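Side-chain contacts in 1,4-dihydroxy-2-naphthoyl-CoA hydrolase (Escherichia coli, PDB 4K49), which hydrolyses 1,4-dihydroxy-2-naphthoyl-CoA to 1,4-dihydroxy-2-naphthoate and CoA in menaquinone biosynthesis, and also cleaves a wide range of other acyl-CoA thioesters: residues V60-I65 against C127-T132; Q78-L83 against R110-Q115. All coordinates share one frame; numbering follows the deposited sequence.

How the interactions relate
In the hotdog fold a curved antiparallel sheet wraps a long helix. Interaction 1 sets helix 55-72 on strand 125-135, its centre about 5 Å from that of the chain; interaction 2 links strands 80-89 and 111-119, the two neighbours of strand 125-135 in the sheet. The two contact centres are about 12 Å apart. Along the chain interaction 2 is nested inside the loop that interaction 1 closes. Backbone pairings of Thr132 with Leu83 and of Leu131 with Trp114 tie the two together. Helix 55-72 and strand 80-89 line the ligand pocket between subunits; strand 111-119 backs them through the sheet, and its His111 belongs to another substrate-binding stretch.

Interaction 1 (V60-I65 against C127-T132); sequences VLAESI and CSSRLT. With HFQ (2,4-dihydroxyphenacyl coenzyme A), chain F.
Leu131 lays its isobutyl group across the side chain of Glu63 at about a right angle, with CD1 reaching Glu63 CD at 4.1 Å, while its other methyl, CD2, approaches the backbone oxygen of Glu63. The contact illustrates how a hotdog fold seats its central helix: residues 60-65 of helix 55-72 rest on residues 127-132 of strand 125-135, and alternate residues of the strand face the helix. One residue earlier in the helix, Ala62 directs its methyl at Ser129, and CB lies 3.5 Å from Ser129 OG. This hydroxyl stands anti to its own backbone nitrogen (chi1 178°) and is hydrogen-bonded to the carbonyl oxygen of Asn86 on the adjacent strand, so its polar need is met within the sheet while the helix offers it only a methyl.

Glu63, the probable nucleophile or proton acceptor, departs from the helix with CG anti to the backbone nitrogen (chi1 -173°) and an extended chain beyond, which carries the carboxylate past Leu131 to the ligand. There OE2 comes within 3.3 Å of CB of 2,4-dihydroxyphenacyl coenzyme A, whereas OE1 is hydrogen-bonded to NE2 of His89 of the second subunit. On the next residue, Ser64 OG bonds back to Val60 O at 2.6 Å, approaching from above the carbonyl plane; Ser64 N reaches the same oxygen from the opposite face, and His54 of the second subunit is a further partner of the hydroxyl.

The chemistry is therefore divided: the helix-strand contact is van der Waals, whereas the carboxylate turns one oxygen to the second subunit and the other to the ligand. In this analogue a methylene separates sulfur from ketone; the placement is consistent with Glu63 acting as nucleophile or proton acceptor on a thioester substrate.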
loop_
_atom_site.group_PDB
_atom_site.type_symbol
_atom_site.label_atom_id
_atom_site.label_comp_id
_atom_site.label_asym_id
_atom_site.label_seq_id
_atom_site.Cartn_x
_atom_site.Cartn_y
_atom_site.Cartn_z
ATOM N N VAL A 60 -2.460 -1.460 1.825
ATOM C CA VAL A 60 -3.675 -0.647 1.888
ATOM C C VAL A 60 -4.576 -1.169 3.009
ATOM O O VAL A 60 -5.111 -0.399 3.831
ATOM C CB VAL A 60 -4.446 -0.639 0.558
ATOM C CG1 VAL A 60 -5.793 0.039 0.748
ATOM C CG2 VAL A 60 -3.652 0.109 -0.520
ATOM N N LEU A 61 -4.713 -2.482 3.064
ATOM C CA LEU A 61 -5.489 -3.102 4.141
ATOM C C LEU A 61 -4.903 -2.763 5.510
ATOM O O LEU A 61 -5.629 -2.365 6.413
ATOM C CB LEU A 61 -5.546 -4.615 3.945
ATOM C CG LEU A 61 -6.341 -5.397 4.997
ATOM C CD1 LEU A 61 -7.810 -4.952 5.091
ATOM C CD2 LEU A 61 -6.233 -6.867 4.688
ATOM N N ALA A 62 -3.588 -2.918 5.666
ATOM C CA ALA A 62 -2.952 -2.618 6.947
ATOM C C ALA A 62 -3.135 -1.154 7.345
ATOM O O ALA A 62 -3.493 -0.849 8.489
ATOM C CB ALA A 62 -1.477 -2.989 6.910
ATOM N N GLU A 63 -2.886 -0.236 6.421
ATOM C CA GLU A 63 -3.015 1.165 6.788
ATOM C C GLU A 63 -4.484 1.556 7.011
ATOM O O GLU A 63 -4.771 2.398 7.853
ATOM C CB GLU A 63 -2.329 2.096 5.784
ATOM C CG GLU A 63 -2.318 3.551 6.282
ATOM C CD GLU A 63 -1.167 4.373 5.756
ATOM O OE1 GLU A 63 -0.202 3.813 5.194
ATOM O OE2 GLU A 63 -1.225 5.607 5.906
ATOM N N SER A 64 -5.411 0.925 6.290
ATOM C CA SER A 64 -6.840 1.189 6.499
ATOM C C SER A 64 -7.296 0.782 7.901
ATOM O O SER A 64 -7.984 1.547 8.592
ATOM C CB SER A 64 -7.700 0.444 5.465
ATOM O OG SER A 64 -7.411 0.859 4.139
ATOM N N ILE A 65 -6.926 -0.426 8.322
ATOM C CA ILE A 65 -7.353 -0.911 9.632
ATOM C C ILE A 65 -6.646 -0.125 10.738
ATOM O O ILE A 65 -7.298 0.403 11.644
ATOM C CB ILE A 65 -7.073 -2.413 9.815
ATOM C CG1 ILE A 65 -7.705 -3.221 8.681
ATOM C CG2 ILE A 65 -7.628 -2.910 11.162
ATOM C CD1 ILE A 65 -7.348 -4.702 8.776
ATOM N N CYS A 127 1.187 -11.275 5.474
ATOM C CA CYS A 127 1.803 -9.960 5.592
ATOM C C CYS A 127 1.834 -9.569 7.052
ATOM O O CYS A 127 0.822 -9.672 7.757
ATOM C CB CYS A 127 1.022 -8.912 4.787
ATOM S SG CYS A 127 1.799 -7.255 4.758
ATOM N N SER A 128 3.006 -9.141 7.506
ATOM C CA SER A 128 3.153 -8.581 8.844
ATOM C C SER A 128 3.532 -7.115 8.678
ATOM O O SER A 128 4.538 -6.799 8.029
ATOM C CB SER A 128 4.243 -9.322 9.604
ATOM O OG SER A 128 4.445 -8.770 10.897
ATOM N N SER A 129 2.723 -6.226 9.253
ATOM C CA SER A 129 2.866 -4.786 9.036
ATOM C C SER A 129 2.840 -4.005 10.339
ATOM O O SER A 129 2.176 -4.397 11.306
ATOM C CB SER A 129 1.736 -4.283 8.131
ATOM O OG SER A 129 1.819 -2.881 7.946
ATOM N N ARG A 130 3.542 -2.877 10.352
ATOM C CA ARG A 130 3.531 -1.971 11.495
ATOM C C ARG A 130 3.260 -0.560 10.986
ATOM O O ARG A 130 3.840 -0.138 9.982
ATOM C CB ARG A 130 4.882 -2.051 12.218
ATOM C CG ARG A 130 4.975 -1.312 13.530
ATOM C CD ARG A 130 6.311 -1.665 14.212
ATOM N NE ARG A 130 7.463 -1.204 13.439
ATOM C CZ ARG A 130 8.387 -1.989 12.891
ATOM N NH1 ARG A 130 9.389 -1.452 12.219
ATOM N NH2 ARG A 130 8.307 -3.305 13.002
ATOM N N LEU A 131 2.366 0.156 11.658
ATOM C CA LEU A 131 1.956 1.484 11.214
ATOM C C LEU A 131 2.132 2.452 12.348
ATOM O O LEU A 131 1.723 2.173 13.477
ATOM C CB LEU A 131 0.480 1.491 10.769
ATOM C CG LEU A 131 -0.199 2.870 10.650
ATOM C CD1 LEU A 131 0.333 3.697 9.476
ATOM C CD2 LEU A 131 -1.736 2.762 10.598
ATOM N N THR A 132 2.754 3.585 12.046
ATOM C CA THR A 132 2.900 4.659 13.020
ATOM C C THR A 132 1.987 5.786 12.567
ATOM O O THR A 132 2.048 6.230 11.406
ATOM C CB THR A 132 4.350 5.174 13.080
ATOM O OG1 THR A 132 5.240 4.092 13.409
ATOM C CG2 THR A 132 4.484 6.266 14.137
HETATM C CB HFQ F . -3.810 7.456 6.696
HETATM N N1A HFQ F . -2.823 19.841 9.777
HETATM O O1A HFQ F . 6.719 20.682 8.924
HETATM P P1A HFQ F . 6.243 19.565 7.979
HETATM C C1B HFQ F . -4.810 6.686 5.782
HETATM O O1B HFQ F . -4.453 6.400 4.594
HETATM C C1D HFQ F . 1.322 20.752 7.275
HETATM S S1P HFQ F . -3.810 9.206 6.336
HETATM C C2A HFQ F . -2.636 19.991 8.456
HETATM O O2A HFQ F . 7.062 19.579 6.678
HETATM P P2A HFQ F . 5.655 17.803 10.014
HETATM C C2B HFQ F . -6.164 6.307 6.249
HETATM O O2B HFQ F . -9.946 5.080 7.443
HETATM C C2D HFQ F . 2.385 21.660 7.441
HETATM O O2D HFQ F . 1.948 23.017 7.585
HETATM C C2P HFQ F . -3.048 9.428 4.748
HETATM N N3A HFQ F . -1.411 20.236 7.957
HETATM O O3A HFQ F . 6.396 18.171 8.656
HETATM C C3B HFQ F . -6.770 5.205 5.631
HETATM O O3B HFQ F . -6.279 8.093 7.906
HETATM C C3D HFQ F . 3.091 21.533 6.202
HETATM O O3D HFQ F . 2.269 22.183 5.197
HETATM P P3D HFQ F . 2.795 23.502 4.364
HETATM C C3P HFQ F . -1.559 9.292 4.684
HETATM C C4A HFQ F . -0.347 20.339 8.787
HETATM O O4A HFQ F . 6.442 16.808 10.733
HETATM C C4B HFQ F . -8.021 4.809 6.029
HETATM C C4D HFQ F . 3.052 20.123 5.922
HETATM O O4D HFQ F . 1.932 19.606 6.696
HETATM N N4P HFQ F . -0.841 10.060 5.573
HETATM C C5A HFQ F . -0.498 20.193 10.157
HETATM O O5A HFQ F . 5.485 19.022 10.927
HETATM C C5B HFQ F . -8.684 5.500 7.048
HETATM C C5D HFQ F . 4.304 19.499 6.366
HETATM O O5D HFQ F . 4.727 19.777 7.644
HETATM C C5P HFQ F . -0.761 11.467 5.432
HETATM O O5P HFQ F . -1.347 12.064 4.457
HETATM C C6A HFQ F . -1.800 19.934 10.654
HETATM N N6A HFQ F . -2.025 19.765 12.069
HETATM O O6A HFQ F . 4.252 17.259 9.608
HETATM C C6B HFQ F . -8.085 6.603 7.668
HETATM C C6P HFQ F . 0.030 12.300 6.411
HETATM N N7A HFQ F . 0.748 20.342 10.715
HETATM O O7A HFQ F . 2.369 24.817 5.195
HETATM C C7B HFQ F . -6.839 7.004 7.270
HETATM C C7P HFQ F . 1.079 13.147 5.676
HETATM C C8A HFQ F . 1.645 20.585 9.744
HETATM O O8A HFQ F . 4.239 23.466 4.217
HETATM N N8P HFQ F . 2.094 13.760 6.513
HETATM N N9A HFQ F . 0.973 20.588 8.576
HETATM O O9A HFQ F . 2.116 23.516 2.988
HETATM C C9P HFQ F . 1.793 15.044 7.154
HETATM O O9P HFQ F . 0.740 15.544 6.978
HETATM C CAP HFQ F . 2.881 15.655 8.020
HETATM O OAP HFQ F . 4.006 14.824 8.025
HETATM C CBP HFQ F . 2.407 15.838 9.465
HETATM C CCP HFQ F . 3.599 16.222 10.227
HETATM C CDP HFQ F . 1.362 16.971 9.512
HETATM C CEP HFQ F . 1.844 14.572 9.971
#

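Interaction 2 (Q78-L83 against R110-Q115); sequences QKVVGL and RHQVWQ. With HFQ (2,4-dihydroxyphenacyl coenzyme A), chain F.
Leu83 brings its CD2 methyl against the imidazole of His111, 4.1 Å from His111 CD2, meeting the ring obliquely. In this hotdog-fold sheet strands 80-89 and 111-119 are not direct neighbours: strand 125-135 runs between them, so the two segments meet through side chains that bridge it. The second bridge joins Val80 and Gln112, which cross at about a right angle, with Val80 CG1 4.0 Å from Gln112 OE1. With CG1 anti to the backbone nitrogen (chi1 169°), this methyl is the branch of Val80 that meets Gln112.

Several partners fix the amide itself. Thr133 on the intervening strand bonds to OE1, the carbonyl oxygen of Gly70 receives NE2, and Trp114 NE1 adds a weak bond to OE1, which sits in the plane of the indole at its edge. The amide thus ties helix 55-72 to the sheet beside Val80.

Strand 80-89 meets the ligand with both side chain and backbone. Val81 packs its CB and CG2 against the pantetheine chain, near C6P. One residue on, at the experimentally established substrate-binding Gly82, the carbonyl oxygen accepts a hydrogen bond from the ligand's N4P at 2.9 Å, with an N-H...O angle of 162°.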
loop_
_atom_site.group_PDB
_atom_site.type_symbol
_atom_site.label_atom_id
_atom_site.label_comp_id
_atom_site.label_asym_id
_atom_site.label_seq_id
_atom_site.Cartn_x
_atom_site.Cartn_y
_atom_site.Cartn_z
ATOM N N GLN A 78 -10.049 15.563 17.192
ATOM C CA GLN A 78 -8.740 15.028 16.868
ATOM C C GLN A 78 -8.808 14.244 15.560
ATOM O O GLN A 78 -9.823 13.603 15.254
ATOM C CB GLN A 78 -8.264 14.109 17.988
ATOM C CG GLN A 78 -8.024 14.802 19.297
ATOM C CD GLN A 78 -7.376 13.876 20.295
ATOM O OE1 GLN A 78 -7.959 12.864 20.681
ATOM N NE2 GLN A 78 -6.156 14.203 20.702
ATOM N N LYS A 79 -7.735 14.321 14.779
ATOM C CA LYS A 79 -7.612 13.517 13.571
ATOM C C LYS A 79 -6.390 12.613 13.702
ATOM O O LYS A 79 -5.494 12.861 14.517
ATOM C CB LYS A 79 -7.436 14.393 12.332
ATOM C CG LYS A 79 -8.331 15.615 12.251
ATOM C CD LYS A 79 -7.869 16.491 11.083
ATOM C CE LYS A 79 -8.415 17.914 11.163
ATOM N NZ LYS A 79 -9.682 18.078 10.402
ATOM N N VAL A 80 -6.363 11.565 12.890
ATOM C CA VAL A 80 -5.253 10.631 12.869
ATOM C C VAL A 80 -4.846 10.480 11.414
ATOM O O VAL A 80 -5.705 10.312 10.553
ATOM C CB VAL A 80 -5.697 9.282 13.460
ATOM C CG1 VAL A 80 -4.654 8.191 13.210
ATOM C CG2 VAL A 80 -5.931 9.440 14.956
ATOM N N VAL A 81 -3.549 10.587 11.136
ATOM C CA VAL A 81 -3.027 10.300 9.802
ATOM C C VAL A 81 -1.890 9.290 9.893
ATOM O O VAL A 81 -1.206 9.216 10.914
ATOM C CB VAL A 81 -2.511 11.573 9.089
ATOM C CG1 VAL A 81 -3.655 12.567 8.851
ATOM C CG2 VAL A 81 -1.386 12.213 9.903
ATOM N N GLY A 82 -1.684 8.517 8.829
ATOM C CA GLY A 82 -0.553 7.607 8.779
ATOM C C GLY A 82 0.741 8.391 8.629
ATOM O O GLY A 82 0.846 9.284 7.777
ATOM N N LEU A 83 1.731 8.073 9.456
ATOM C CA LEU A 83 3.015 8.762 9.401
ATOM C C LEU A 83 4.082 7.895 8.736
ATOM O O LEU A 83 4.855 8.363 7.884
ATOM C CB LEU A 83 3.456 9.153 10.816
ATOM C CG LEU A 83 4.786 9.908 10.871
ATOM C CD1 LEU A 83 4.682 11.281 10.204
ATOM C CD2 LEU A 83 5.294 10.043 12.312
ATOM N N ARG A 110 0.367 11.799 21.177
ATOM C CA ARG A 110 0.630 12.438 19.889
ATOM C C ARG A 110 0.925 11.466 18.744
ATOM O O ARG A 110 0.826 11.842 17.572
ATOM C CB ARG A 110 1.777 13.450 20.031
ATOM C CG ARG A 110 1.467 14.597 21.007
ATOM C CD ARG A 110 2.545 15.678 20.980
ATOM N NE ARG A 110 2.300 16.728 21.972
ATOM C CZ ARG A 110 1.640 17.861 21.737
ATOM N NH1 ARG A 110 1.150 18.126 20.530
ATOM N NH2 ARG A 110 1.475 18.740 22.717
ATOM N N HIS A 111 1.306 10.236 19.086
ATOM C CA HIS A 111 1.584 9.195 18.091
ATOM C C HIS A 111 1.018 7.855 18.548
ATOM O O HIS A 111 0.785 7.658 19.735
ATOM C CB HIS A 111 3.098 9.065 17.858
ATOM C CG HIS A 111 3.727 10.307 17.308
ATOM N ND1 HIS A 111 4.346 11.246 18.106
ATOM C CD2 HIS A 111 3.822 10.764 16.037
ATOM C CE1 HIS A 111 4.798 12.232 17.348
ATOM N NE2 HIS A 111 4.491 11.964 16.091
ATOM N N GLN A 112 0.765 6.946 17.603
ATOM C CA GLN A 112 0.383 5.578 17.927
ATOM C C GLN A 112 1.174 4.613 17.069
ATOM O O GLN A 112 1.715 4.987 16.023
ATOM C CB GLN A 112 -1.115 5.333 17.699
ATOM C CG GLN A 112 -2.036 6.368 18.328
ATOM C CD GLN A 112 -3.367 6.442 17.616
ATOM O OE1 GLN A 112 -3.445 6.200 16.412
ATOM N NE2 GLN A 112 -4.420 6.781 18.346
ATOM N N VAL A 113 1.250 3.368 17.513
ATOM C CA VAL A 113 1.849 2.328 16.686
ATOM C C VAL A 113 0.905 1.147 16.694
ATOM O O VAL A 113 0.431 0.735 17.758
ATOM C CB VAL A 113 3.247 1.908 17.197
ATOM C CG1 VAL A 113 3.851 0.838 16.288
ATOM C CG2 VAL A 113 4.169 3.111 17.256
ATOM N N TRP A 114 0.633 0.609 15.509
ATOM C CA TRP A 114 -0.308 -0.490 15.355
ATOM C C TRP A 114 0.367 -1.650 14.663
ATOM O O TRP A 114 1.171 -1.446 13.747
ATOM C CB TRP A 114 -1.507 -0.040 14.509
ATOM C CG TRP A 114 -2.341 0.973 15.198
ATOM C CD1 TRP A 114 -2.232 2.331 15.105
ATOM C CD2 TRP A 114 -3.417 0.714 16.106
ATOM N NE1 TRP A 114 -3.176 2.935 15.910
ATOM C CE2 TRP A 114 -3.914 1.960 16.532
ATOM C CE3 TRP A 114 -4.003 -0.453 16.606
ATOM C CZ2 TRP A 114 -4.982 2.069 17.427
ATOM C CZ3 TRP A 114 -5.063 -0.343 17.498
ATOM C CH2 TRP A 114 -5.539 0.906 17.900
ATOM N N GLN A 115 0.056 -2.864 15.108
ATOM C CA GLN A 115 0.535 -4.066 14.426
ATOM C C GLN A 115 -0.635 -4.639 13.651
ATOM O O GLN A 115 -1.719 -4.831 14.201
ATOM C CB GLN A 115 1.019 -5.111 15.441
ATOM C CG GLN A 115 1.136 -6.528 14.864
ATOM C CD GLN A 115 1.279 -7.597 15.937
ATOM O OE1 GLN A 115 0.349 -8.377 16.200
ATOM N NE2 GLN A 115 2.452 -7.651 16.556
HETATM C CB HFQ F . -3.810 7.456 6.696
HETATM N N1A HFQ F . -2.823 19.841 9.777
HETATM O O1A HFQ F . 6.719 20.682 8.924
HETATM P P1A HFQ F . 6.243 19.565 7.979
HETATM C C1B HFQ F . -4.810 6.686 5.782
HETATM O O1B HFQ F . -4.453 6.400 4.594
HETATM C C1D HFQ F . 1.322 20.752 7.275
HETATM S S1P HFQ F . -3.810 9.206 6.336
HETATM C C2A HFQ F . -2.636 19.991 8.456
HETATM O O2A HFQ F . 7.062 19.579 6.678
HETATM P P2A HFQ F . 5.655 17.803 10.014
HETATM C C2B HFQ F . -6.164 6.307 6.249
HETATM O O2B HFQ F . -9.946 5.080 7.443
HETATM C C2D HFQ F . 2.385 21.660 7.441
HETATM O O2D HFQ F . 1.948 23.017 7.585
HETATM C C2P HFQ F . -3.048 9.428 4.748
HETATM N N3A HFQ F . -1.411 20.236 7.957
HETATM O O3A HFQ F . 6.396 18.171 8.656
HETATM C C3B HFQ F . -6.770 5.205 5.631
HETATM O O3B HFQ F . -6.279 8.093 7.906
HETATM C C3D HFQ F . 3.091 21.533 6.202
HETATM O O3D HFQ F . 2.269 22.183 5.197
HETATM P P3D HFQ F . 2.795 23.502 4.364
HETATM C C3P HFQ F . -1.559 9.292 4.684
HETATM C C4A HFQ F . -0.347 20.339 8.787
HETATM O O4A HFQ F . 6.442 16.808 10.733
HETATM C C4B HFQ F . -8.021 4.809 6.029
HETATM C C4D HFQ F . 3.052 20.123 5.922
HETATM O O4D HFQ F . 1.932 19.606 6.696
HETATM N N4P HFQ F . -0.841 10.060 5.573
HETATM C C5A HFQ F . -0.498 20.193 10.157
HETATM O O5A HFQ F . 5.485 19.022 10.927
HETATM C C5B HFQ F . -8.684 5.500 7.048
HETATM C C5D HFQ F . 4.304 19.499 6.366
HETATM O O5D HFQ F . 4.727 19.777 7.644
HETATM C C5P HFQ F . -0.761 11.467 5.432
HETATM O O5P HFQ F . -1.347 12.064 4.457
HETATM C C6A HFQ F . -1.800 19.934 10.654
HETATM N N6A HFQ F . -2.025 19.765 12.069
HETATM O O6A HFQ F . 4.252 17.259 9.608
HETATM C C6B HFQ F . -8.085 6.603 7.668
HETATM C C6P HFQ F . 0.030 12.300 6.411
HETATM N N7A HFQ F . 0.748 20.342 10.715
HETATM O O7A HFQ F . 2.369 24.817 5.195
HETATM C C7B HFQ F . -6.839 7.004 7.270
HETATM C C7P HFQ F . 1.079 13.147 5.676
HETATM C C8A HFQ F . 1.645 20.585 9.744
HETATM O O8A HFQ F . 4.239 23.466 4.217
HETATM N N8P HFQ F . 2.094 13.760 6.513
HETATM N N9A HFQ F . 0.973 20.588 8.576
HETATM O O9A HFQ F . 2.116 23.516 2.988
HETATM C C9P HFQ F . 1.793 15.044 7.154
HETATM O O9P HFQ F . 0.740 15.544 6.978
HETATM C CAP HFQ F . 2.881 15.655 8.020
HETATM O OAP HFQ F . 4.006 14.824 8.025
HETATM C CBP HFQ F . 2.407 15.838 9.465
HETATM C CCP HFQ F . 3.599 16.222 10.227
HETATM C CDP HFQ F . 1.362 16.971 9.512
HETATM C CEP HFQ F . 1.844 14.572 9.971
#